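Levoglucosan dehydrogenase (Pseudarthrobacter phenanthrenivorans, PDB 6A3F) catalyses the NAD+-dependent oxidation of levoglucosan to 3-dehydrolevoglucosan as a homotetrameric member of the Gfo/Idh/MocA family. Local coordinates at residues V97-P102 against E108-A113; N80-S83 against S87-D90; P125-G130 against K134-A139. All coordinates share one frame; numbering follows the deposited sequence.

Interaction 1. Residues V97-P102 against E108-A113; sequences VDIATP and EIAIAA
Ile99, on strand 96-100, meets both Ile109 and Ala110 of the helix packed against it. Its CB and CG2 stand back, and the long branch does the work: CG1 passes 3.8 Å from Ile109 CG2, and at the tip CD1 lies 3.7 Å from Ile109 CG2 and 3.7 Å from Ala110 CB. With CG1 beside the backbone N (chi1 -48°) and the chain then extended, this branch lies alongside Ile109; the two isoleucines overlap side by side, pointing opposite ways. The other branch of Ile109 ends in CD1, which meets Thr101 CG2 tip to tip at 4.0 Å. Near the start of the strand Val97 CG2 rests 4.2 Å from Ala113 CB. Strand and helix run almost antiparallel, at 171°, as expected for the first half of a beta-alpha-beta crossover, here completed by strand 119-122 of the Rossmann fold. Thr101 spends its hydroxyl on its own loop: OG1 donates to Pro102 O at 2.9 Å. Its backbone O bonds His106 NE2, both being NADH-binding residues, while Asp98 faces the other way, toward Tyr42 and His38. Between the two segments the contact is thus wholly apolar, aliphatic carbon against aliphatic carbon, and holds by shape and burial.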
ATOM      1  N   VAL B  97     -40.879  -0.838  10.072  1.00 24.42           N
ATOM      2  CA  VAL B  97     -40.256  -0.361  11.279  1.00 27.94           C
ATOM      3  C   VAL B  97     -38.736  -0.586  11.219  1.00 24.63           C
ATOM      4  O   VAL B  97     -38.286  -1.711  10.975  1.00 25.30           O
ATOM      5  CB  VAL B  97     -40.868  -1.067  12.492  1.00 26.62           C
ATOM      6  CG1 VAL B  97     -40.198  -0.678  13.788  1.00 31.02           C
ATOM      7  CG2 VAL B  97     -42.361  -0.788  12.533  1.00 29.37           C
ATOM      8  N   ASP B  98     -38.026   0.524  11.386  1.00 26.28           N
ATOM      9  CA  ASP B  98     -36.555   0.572  11.451  1.00 25.87           C
ATOM     10  C   ASP B  98     -36.152   0.731  12.915  1.00 24.30           C
ATOM     11  O   ASP B  98     -36.337   1.798  13.499  1.00 25.96           O
ATOM     12  CB  ASP B  98     -35.995   1.732  10.616  1.00 27.73           C
ATOM     13  CG  ASP B  98     -34.473   1.720  10.482  1.00 29.15           C
ATOM     14  OD1 ASP B  98     -33.805   1.178  11.394  1.00 29.71           O
ATOM     15  OD2 ASP B  98     -33.950   2.261   9.457  1.00 32.12           O
ATOM     16  N   ILE B  99     -35.587  -0.346  13.474  1.00 24.04           N
ATOM     17  CA  ILE B  99     -35.190  -0.388  14.871  1.00 25.10           C
ATOM     18  C   ILE B  99     -33.686  -0.088  14.969  1.00 26.47           C
ATOM     19  O   ILE B  99     -32.830  -0.952  14.659  1.00 25.56           O
ATOM     20  CB  ILE B  99     -35.525  -1.734  15.536  1.00 23.02           C
ATOM     21  CG1 ILE B  99     -36.953  -2.215  15.277  1.00 23.62           C
ATOM     22  CG2 ILE B  99     -35.218  -1.628  17.035  1.00 25.70           C
ATOM     23  CD1 ILE B  99     -37.222  -3.567  15.844  1.00 23.62           C
ATOM     24  N   ALA B 100     -33.357   1.106  15.475  1.00 26.68           N
ATOM     25  CA  ALA B 100     -31.994   1.538  15.570  1.00 28.61           C
ATOM     26  C   ALA B 100     -31.676   1.960  17.013  1.00 28.38           C
ATOM     27  O   ALA B 100     -30.884   2.832  17.243  1.00 30.67           O
ATOM     28  CB  ALA B 100     -31.765   2.663  14.612  1.00 27.71           C
ATOM     29  N   THR B 101     -32.305   1.325  17.980  1.00 27.49           N
ATOM     30  CA  THR B 101     -31.983   1.582  19.377  1.00 27.86           C
ATOM     31  C   THR B 101     -30.772   0.730  19.801  1.00 32.07           C
ATOM     32  O   THR B 101     -30.399  -0.271  19.133  1.00 28.59           O
ATOM     33  CB  THR B 101     -33.169   1.168  20.271  1.00 28.88           C
ATOM     34  OG1 THR B 101     -33.293  -0.255  20.208  1.00 25.68           O
ATOM     35  CG2 THR B 101     -34.510   1.764  19.878  1.00 29.19           C
ATOM     36  N   PRO B 102     -30.282   0.975  21.014  1.00 29.73           N
ATOM     37  CA  PRO B 102     -29.401   0.012  21.645  1.00 29.98           C
ATOM     38  C   PRO B 102     -29.990  -1.396  21.823  1.00 29.32           C
ATOM     39  O   PRO B 102     -31.212  -1.599  21.736  1.00 27.38           O
ATOM     40  CB  PRO B 102     -29.085   0.660  23.007  1.00 32.08           C
ATOM     41  CG  PRO B 102     -29.238   2.161  22.711  1.00 29.97           C
ATOM     42  CD  PRO B 102     -30.477   2.171  21.849  1.00 31.47           C
ATOM     43  N   GLU B 108     -38.283  -6.277  22.417  1.00 33.37           N
ATOM     44  CA  GLU B 108     -39.648  -5.836  22.721  1.00 34.88           C
ATOM     45  C   GLU B 108     -40.284  -5.191  21.496  1.00 35.89           C
ATOM     46  O   GLU B 108     -41.441  -5.421  21.166  1.00 33.53           O
ATOM     47  CB  GLU B 108     -39.694  -4.713  23.747  1.00 38.50           C
ATOM     48  CG  GLU B 108     -39.290  -5.125  25.124  1.00 49.19           C
ATOM     49  CD  GLU B 108     -38.966  -3.888  25.936  1.00 55.10           C
ATOM     50  OE1 GLU B 108     -39.815  -2.930  25.934  1.00 54.53           O
ATOM     51  OE2 GLU B 108     -37.861  -3.864  26.519  1.00 52.92           O
ATOM     52  N   ILE B 109     -39.489  -4.333  20.876  1.00 33.44           N
ATOM     53  CA  ILE B 109     -39.943  -3.556  19.767  1.00 30.75           C
ATOM     54  C   ILE B 109     -40.211  -4.468  18.578  1.00 30.62           C
ATOM     55  O   ILE B 109     -41.247  -4.328  17.961  1.00 30.02           O
ATOM     56  CB  ILE B 109     -38.947  -2.430  19.436  1.00 32.61           C
ATOM     57  CG1 ILE B 109     -38.837  -1.482  20.632  1.00 35.07           C
ATOM     58  CG2 ILE B 109     -39.343  -1.695  18.160  1.00 32.23           C
ATOM     59  CD1 ILE B 109     -37.811  -0.387  20.458  1.00 37.77           C
ATOM     60  N   ALA B 110     -39.302  -5.385  18.286  1.00 28.79           N
ATOM     61  CA  ALA B 110     -39.437  -6.183  17.106  1.00 30.54           C
ATOM     62  C   ALA B 110     -40.626  -7.143  17.243  1.00 32.18           C
ATOM     63  O   ALA B 110     -41.368  -7.359  16.278  1.00 28.12           O
ATOM     64  CB  ALA B 110     -38.175  -6.968  16.862  1.00 25.72           C
ATOM     65  N   ILE B 111     -40.777  -7.720  18.425  1.00 32.67           N
ATOM     66  CA  ILE B 111     -41.840  -8.708  18.605  1.00 35.22           C
ATOM     67  C   ILE B 111     -43.206  -8.013  18.469  1.00 32.54           C
ATOM     68  O   ILE B 111     -44.080  -8.567  17.831  1.00 35.91           O
ATOM     69  CB  ILE B 111     -41.658  -9.466  19.929  1.00 36.14           C
ATOM     70  CG1 ILE B 111     -40.428 -10.377  19.837  1.00 34.90           C
ATOM     71  CG2 ILE B 111     -42.931 -10.244  20.300  1.00 36.58           C
ATOM     72  CD1 ILE B 111     -39.876 -10.813  21.162  1.00 37.36           C
ATOM     73  N   ALA B 112     -43.331  -6.806  19.024  1.00 29.96           N
ATOM     74  CA  ALA B 112     -44.531  -5.991  18.902  1.00 31.95           C
ATOM     75  C   ALA B 112     -44.795  -5.627  17.434  1.00 34.64           C
ATOM     76  O   ALA B 112     -45.952  -5.759  16.951  1.00 31.98           O
ATOM     77  CB  ALA B 112     -44.427  -4.774  19.790  1.00 30.66           C
ATOM     78  N   ALA B 113     -43.754  -5.196  16.705  1.00 31.32           N
ATOM     79  CA  ALA B 113     -43.877  -4.938  15.258  1.00 30.70           C
ATOM     80  C   ALA B 113     -44.253  -6.213  14.477  1.00 27.04           C
ATOM     81  O   ALA B 113     -45.063  -6.172  13.555  1.00 30.16           O
ATOM     82  CB  ALA B 113     -42.566  -4.376  14.742  1.00 31.96           C
TER

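Interaction 2. Residues N80-S83 against S87-D90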
ATOM      1  N   ASN B  80     -43.579  13.218  10.682  1.00 33.16           N
ATOM      2  CA  ASN B  80     -44.157  13.181  12.028  1.00 35.04           C
ATOM      3  C   ASN B  80     -43.102  12.717  13.018  1.00 37.45           C
ATOM      4  O   ASN B  80     -42.140  12.073  12.590  1.00 33.24           O
ATOM      5  CB  ASN B  80     -45.330  12.211  12.100  1.00 34.63           C
ATOM      6  CG  ASN B  80     -46.383  12.541  11.063  1.00 37.14           C
ATOM      7  OD1 ASN B  80     -46.585  11.812  10.080  1.00 42.08           O
ATOM      8  ND2 ASN B  80     -46.936  13.718  11.202  1.00 31.58           N
ATOM      9  N   SER B  81     -43.344  12.988  14.311  1.00 36.12           N
ATOM     10  CA  SER B  81     -42.470  12.597  15.409  1.00 35.89           C
ATOM     11  C   SER B  81     -43.284  12.155  16.630  1.00 40.61           C
ATOM     12  O   SER B  81     -44.426  12.540  16.781  1.00 38.96           O
ATOM     13  CB  SER B  81     -41.569  13.709  15.785  1.00 37.32           C
ATOM     14  OG  SER B  81     -42.297  14.794  16.335  1.00 35.68           O
ATOM     15  N   THR B  82     -42.673  11.352  17.476  1.00 37.31           N
ATOM     16  CA  THR B  82     -43.330  10.805  18.656  1.00 38.73           C
ATOM     17  C   THR B  82     -42.245  10.461  19.678  1.00 40.35           C
ATOM     18  O   THR B  82     -41.114  10.236  19.283  1.00 34.01           O
ATOM     19  CB  THR B  82     -44.190   9.578  18.316  1.00 39.68           C
ATOM     20  OG1 THR B  82     -44.910   9.205  19.496  1.00 37.14           O
ATOM     21  CG2 THR B  82     -43.395   8.380  17.830  1.00 39.72           C
ATOM     22  N   SER B  83     -42.592  10.462  20.974  1.00 39.69           N
ATOM     23  CA  SER B  83     -41.734   9.875  22.021  1.00 38.30           C
ATOM     24  C   SER B  83     -42.240   8.485  22.427  1.00 38.59           C
ATOM     25  O   SER B  83     -41.717   7.878  23.368  1.00 38.18           O
ATOM     26  CB  SER B  83     -41.677  10.770  23.219  1.00 41.31           C
ATOM     27  OG  SER B  83     -42.996  11.185  23.543  1.00 41.51           O
ATOM     28  N   SER B  87     -46.781   3.813  19.500  1.00 32.55           N
ATOM     29  CA  SER B  87     -47.741   4.521  18.624  1.00 36.59           C
ATOM     30  C   SER B  87     -47.439   4.259  17.145  1.00 35.28           C
ATOM     31  O   SER B  87     -48.332   4.312  16.269  1.00 38.53           O
ATOM     32  CB  SER B  87     -47.753   6.000  18.896  1.00 37.68           C
ATOM     33  OG  SER B  87     -46.549   6.607  18.465  1.00 41.80           O
ATOM     34  N   ILE B  88     -46.160   4.006  16.878  1.00 39.14           N
ATOM     35  CA  ILE B  88     -45.724   3.648  15.537  1.00 35.43           C
ATOM     36  C   ILE B  88     -46.185   2.221  15.242  1.00 30.44           C
ATOM     37  O   ILE B  88     -46.774   1.987  14.189  1.00 34.38           O
ATOM     38  CB  ILE B  88     -44.191   3.799  15.370  1.00 34.43           C
ATOM     39  CG1 ILE B  88     -43.745   5.255  15.470  1.00 33.46           C
ATOM     40  CG2 ILE B  88     -43.782   3.190  14.044  1.00 35.49           C
ATOM     41  CD1 ILE B  88     -42.231   5.469  15.537  1.00 35.23           C
ATOM     42  N   ILE B  89     -45.885   1.290  16.153  1.00 30.15           N
ATOM     43  CA  ILE B  89     -46.263  -0.127  16.023  1.00 33.98           C
ATOM     44  C   ILE B  89     -47.796  -0.202  15.823  1.00 36.83           C
ATOM     45  O   ILE B  89     -48.269  -1.017  15.035  1.00 36.19           O
ATOM     46  CB  ILE B  89     -45.798  -0.941  17.265  1.00 36.97           C
ATOM     47  CG1 ILE B  89     -44.272  -1.062  17.447  1.00 42.45           C
ATOM     48  CG2 ILE B  89     -46.467  -2.314  17.324  1.00 35.08           C
ATOM     49  CD1 ILE B  89     -43.413  -0.736  16.246  1.00 39.64           C
ATOM     50  N   ASP B  90     -48.593   0.611  16.522  1.00 40.88           N
ATOM     51  CA  ASP B  90     -50.104   0.512  16.420  1.00 42.88           C
ATOM     52  C   ASP B  90     -50.753   1.335  15.289  1.00 43.95           C
ATOM     53  O   ASP B  90     -51.985   1.394  15.162  1.00 37.01           O
ATOM     54  CB  ASP B  90     -50.772   0.883  17.753  1.00 44.67           C
ATOM     55  CG  ASP B  90     -50.338  -0.028  18.883  1.00 46.63           C
ATOM     56  OD1 ASP B  90     -50.017  -1.186  18.614  1.00 49.95           O
ATOM     57  OD2 ASP B  90     -50.259   0.412  20.039  1.00 47.88           O
TER
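Strand 80-82 and the short helix 85-89 approach most closely at Thr82 and Ser87, whose CA atoms are 7.7 Å apart, with only residues 83 and 84 between the two elements. Thr82 carries the strand's side of the contact, and its two branches do different jobs. The hydroxyl, anti to the backbone N (chi1 -174°), accepts a hydrogen bond from the backbone N of Asp84; it also lies 3.2 Å from Ser87 OG. Ser87 in turn bonds through OG to the carbonyl oxygen of Asp84, so both hydroxyls are tied to the same residue, one at its N-H and the other at its C=O. The methyl of Thr82 looks into the apolar layer instead. The Thr82 and Ile88 side chains meet at a slant, with Thr82 CG2 3.9 Å from both CD1 and CG1 of Ile88, and CG2 also passes 3.7 Å from Ser87 OG. Ile88 continues inward onto Val60 and Ala62 of strand 55-62, so the threonine methyl sits at the margin of a larger hydrophobic patch. Backbone bonds from Thr82 to Ile61 and Glu63 fix the strand in the sheet; Glu63 is an NADH-binding residue. Here begins the beta-alpha-beta connection from edge strand 80-82 through helix 85-89 to strand 96-100, in the parallel sheet of strand order 3-2-1-4-5-6 that marks the NAD-binding Rossmann fold.

Interaction 3. Residues P125-G130 against K134-A139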
ATOM      1  N   PRO B 125     -26.117  -6.137  17.336  1.00 21.83           N
ATOM      2  CA  PRO B 125     -26.517  -7.550  17.272  1.00 24.42           C
ATOM      3  C   PRO B 125     -28.054  -7.683  17.405  1.00 23.05           C
ATOM      4  O   PRO B 125     -28.734  -6.743  17.809  1.00 27.33           O
ATOM      5  CB  PRO B 125     -25.751  -8.170  18.433  1.00 24.59           C
ATOM      6  CG  PRO B 125     -25.672  -7.053  19.463  1.00 25.63           C
ATOM      7  CD  PRO B 125     -25.505  -5.805  18.629  1.00 25.08           C
ATOM      8  N   LEU B 126     -28.614  -8.829  17.078  1.00 24.63           N
ATOM      9  CA  LEU B 126     -30.051  -8.836  16.972  1.00 23.74           C
ATOM     10  C   LEU B 126     -30.649  -8.496  18.352  1.00 23.45           C
ATOM     11  O   LEU B 126     -31.559  -7.706  18.479  1.00 25.62           O
ATOM     12  CB  LEU B 126     -30.505 -10.205  16.480  1.00 26.24           C
ATOM     13  CG  LEU B 126     -31.993 -10.260  16.120  1.00 27.94           C
ATOM     14  CD1 LEU B 126     -32.295  -9.366  14.933  1.00 30.30           C
ATOM     15  CD2 LEU B 126     -32.441 -11.691  15.834  1.00 31.53           C
ATOM     16  N   ALA B 127     -30.081  -9.073  19.379  1.00 27.96           N
ATOM     17  CA  ALA B 127     -30.454  -8.744  20.739  1.00 31.56           C
ATOM     18  C   ALA B 127     -29.236  -8.881  21.678  1.00 36.48           C
ATOM     19  O   ALA B 127     -28.145  -9.293  21.257  1.00 33.13           O
ATOM     20  CB  ALA B 127     -31.600  -9.655  21.134  1.00 31.61           C
ATOM     21  N   ARG B 128     -29.510  -8.621  22.964  1.00 43.27           N
ATOM     22  CA  ARG B 128     -28.576  -8.614  24.116  1.00 43.02           C
ATOM     23  C   ARG B 128     -28.077 -10.041  24.373  1.00 46.65           C
ATOM     24  O   ARG B 128     -26.938 -10.239  24.731  1.00 49.98           O
ATOM     25  CB  ARG B 128     -29.353  -8.032  25.308  1.00 47.45           C
ATOM     26  CG  ARG B 128     -28.565  -7.292  26.375  1.00 47.47           C
ATOM     27  CD  ARG B 128     -29.455  -6.821  27.527  1.00 46.77           C
ATOM     28  NE  ARG B 128     -30.704  -7.588  27.672  1.00 48.71           N
ATOM     29  CZ  ARG B 128     -31.939  -7.111  27.483  1.00 52.35           C
ATOM     30  NH1 ARG B 128     -32.948  -7.912  27.183  1.00 48.45           N
ATOM     31  NH2 ARG B 128     -32.186  -5.828  27.612  1.00 56.06           N
ATOM     32  N   THR B 129     -28.937 -11.042  24.146  1.00 55.48           N
ATOM     33  CA  THR B 129     -28.648 -12.455  24.429  1.00 51.30           C
ATOM     34  C   THR B 129     -29.165 -13.382  23.324  1.00 49.58           C
ATOM     35  O   THR B 129     -30.049 -13.025  22.540  1.00 43.85           O
ATOM     36  CB  THR B 129     -29.350 -12.967  25.700  1.00 55.39           C
ATOM     37  OG1 THR B 129     -29.958 -14.192  25.291  1.00 55.20           O
ATOM     38  CG2 THR B 129     -30.432 -12.073  26.271  1.00 51.28           C
ATOM     39  N   GLY B 130     -28.680 -14.618  23.350  1.00 45.67           N
ATOM     40  CA  GLY B 130     -29.164 -15.698  22.461  1.00 43.73           C
ATOM     41  C   GLY B 130     -30.656 -16.001  22.620  1.00 40.90           C
ATOM     42  O   GLY B 130     -31.400 -16.149  21.624  1.00 36.46           O
ATOM     43  N   LYS B 134     -33.697 -15.558  19.959  1.00 29.71           N
ATOM     44  CA  LYS B 134     -34.612 -16.657  19.550  1.00 31.50           C
ATOM     45  C   LYS B 134     -36.076 -16.197  19.558  1.00 29.26           C
ATOM     46  O   LYS B 134     -36.847 -16.525  18.657  1.00 29.25           O
ATOM     47  CB  LYS B 134     -34.447 -17.834  20.507  1.00 33.17           C
ATOM     48  CG  LYS B 134     -35.244 -19.078  20.137  1.00 35.92           C
ATOM     49  CD  LYS B 134     -35.128 -20.185  21.186  1.00 39.78           C
ATOM     50  CE  LYS B 134     -35.772 -21.488  20.734  1.00 40.87           C
ATOM     51  NZ  LYS B 134     -37.226 -21.299  20.602  1.00 42.79           N
ATOM     52  N   ALA B 135     -36.445 -15.410  20.564  1.00 30.39           N
ATOM     53  CA  ALA B 135     -37.789 -14.914  20.685  1.00 33.06           C
ATOM     54  C   ALA B 135     -38.107 -14.006  19.499  1.00 32.71           C
ATOM     55  O   ALA B 135     -39.219 -14.006  18.982  1.00 26.78           O
ATOM     56  CB  ALA B 135     -37.959 -14.178  21.996  1.00 34.24           C
ATOM     57  N   MET B 136     -37.142 -13.219  19.042  1.00 30.90           N
ATOM     58  CA  MET B 136     -37.400 -12.347  17.857  1.00 29.85           C
ATOM     59  C   MET B 136     -37.587 -13.188  16.591  1.00 27.26           C
ATOM     60  O   MET B 136     -38.529 -13.010  15.770  1.00 28.23           O
ATOM     61  CB  MET B 136     -36.251 -11.343  17.673  1.00 29.26           C
ATOM     62  CG  MET B 136     -36.178 -10.342  18.788  1.00 28.06           C
ATOM     63  SD  MET B 136     -34.599  -9.398  18.817  1.00 27.95           S
ATOM     64  CE  MET B 136     -34.846  -8.426  17.326  1.00 30.26           C
ATOM     65  N   TYR B 137     -36.680 -14.108  16.423  1.00 25.29           N
ATOM     66  CA  TYR B 137     -36.773 -14.992  15.289  1.00 25.98           C
ATOM     67  C   TYR B 137     -38.129 -15.730  15.298  1.00 29.85           C
ATOM     68  O   TYR B 137     -38.851 -15.769  14.277  1.00 28.21           O
ATOM     69  CB  TYR B 137     -35.596 -15.951  15.348  1.00 24.63           C
ATOM     70  CG  TYR B 137     -35.662 -17.025  14.318  1.00 27.73           C
ATOM     71  CD1 TYR B 137     -35.780 -16.688  12.981  1.00 30.10           C
ATOM     72  CD2 TYR B 137     -35.616 -18.359  14.677  1.00 30.44           C
ATOM     73  CE1 TYR B 137     -35.850 -17.667  12.013  1.00 32.99           C
ATOM     74  CE2 TYR B 137     -35.700 -19.350  13.714  1.00 33.41           C
ATOM     75  CZ  TYR B 137     -35.802 -18.996  12.385  1.00 34.36           C
ATOM     76  OH  TYR B 137     -35.893 -19.963  11.426  1.00 42.76           O
ATOM     77  N   ASP B 138     -38.479 -16.303  16.472  1.00 29.18           N
ATOM     78  CA  ASP B 138     -39.767 -17.048  16.559  1.00 31.81           C
ATOM     79  C   ASP B 138     -40.966 -16.149  16.219  1.00 28.66           C
ATOM     80  O   ASP B 138     -41.909 -16.576  15.560  1.00 30.64           O
ATOM     81  CB  ASP B 138     -39.905 -17.671  17.930  1.00 32.45           C
ATOM     82  CG  ASP B 138     -39.037 -18.869  18.139  1.00 35.56           C
ATOM     83  OD1 ASP B 138     -38.530 -19.505  17.151  1.00 34.10           O
ATOM     84  OD2 ASP B 138     -38.855 -19.190  19.342  1.00 33.32           O
ATOM     85  N   ALA B 139     -40.911 -14.887  16.585  1.00 28.07           N
ATOM     86  CA  ALA B 139     -42.006 -13.982  16.330  1.00 29.14           C
ATOM     87  C   ALA B 139     -42.180 -13.696  14.837  1.00 34.30           C
ATOM     88  O   ALA B 139     -43.248 -13.250  14.439  1.00 32.68           O
ATOM     89  CB  ALA B 139     -41.767 -12.704  17.076  1.00 28.90           C
TER
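Met136 lays its thioether end over Leu126 and Ala127, the two residues of the loop that face the helix. Its terminal methyl CE lies 3.6 Å from Leu126 CG and the same distance from CD1, the two side chains meeting tip to tip. The sulfur sits a little to one side, with SD 3.8 Å from Ala127 CB and 3.5 Å from Leu126 O. The bend at the end of the methionine (chi3 69°) sets these contacts: the chain runs out extended from the helix, then turns at the sulfur so that both sulfur and methyl touch Leu126, while SD alone reaches Ala127. Leu126 contributes by holding CG anti to its backbone N (chi1 -171°), pointing the branched end at the helix. The carbonyl oxygen of Leu126, although it lies beside the sulfur, has a proper polar partner in ND1 of His106, an NADH-binding residue that Met136 also touches.

The second point of contact is backbone. Lys134 N donates to Gly130 O at 2.9 Å, an early bond of helix 130-141. The rest of the lysine leads away along the helix to a salt bridge, in which NZ meets Asp138 OD2 at 2.9 Å, using the syn lone pair of OD2, on the side of the other carboxylate oxygen. Thr129 occupies the N-cap position, its OG1 making weak bonds to Glu131 N and Glu132 N.

Around this junction the loop leads from strand 119-122 into helix 130-141. Met136 also touches two further helices: His106, Ala107 and Ala110 of helix 106-115, and Phe380 of helix 380-399, which touches Leu126 as well.

Overall arrangement
All three contacts belong to the NAD-binding Rossmann domain and follow one another along the chain. Interaction 1 is the central one: Ile89, from a segment of interaction 2, packs on Val97 and Ala112, while Ala110 CB of its helix meets Met136 CE of interaction 3 at 3.7 Å. Interactions 2 and 3 do not touch, their centres being about 23 Å apart. Interactions 1 and 2 both pack a helix on the same parallel sheet, whereas interaction 3 joins a loop to the helix that follows it. Chemistry follows the elements joined: interaction 1 is buried and purely apolar, interaction 3, mostly buried but including exposed Lys134, adds a backbone bond and a sulfur, and partly buried interaction 2 mixes hydroxyls with methyls.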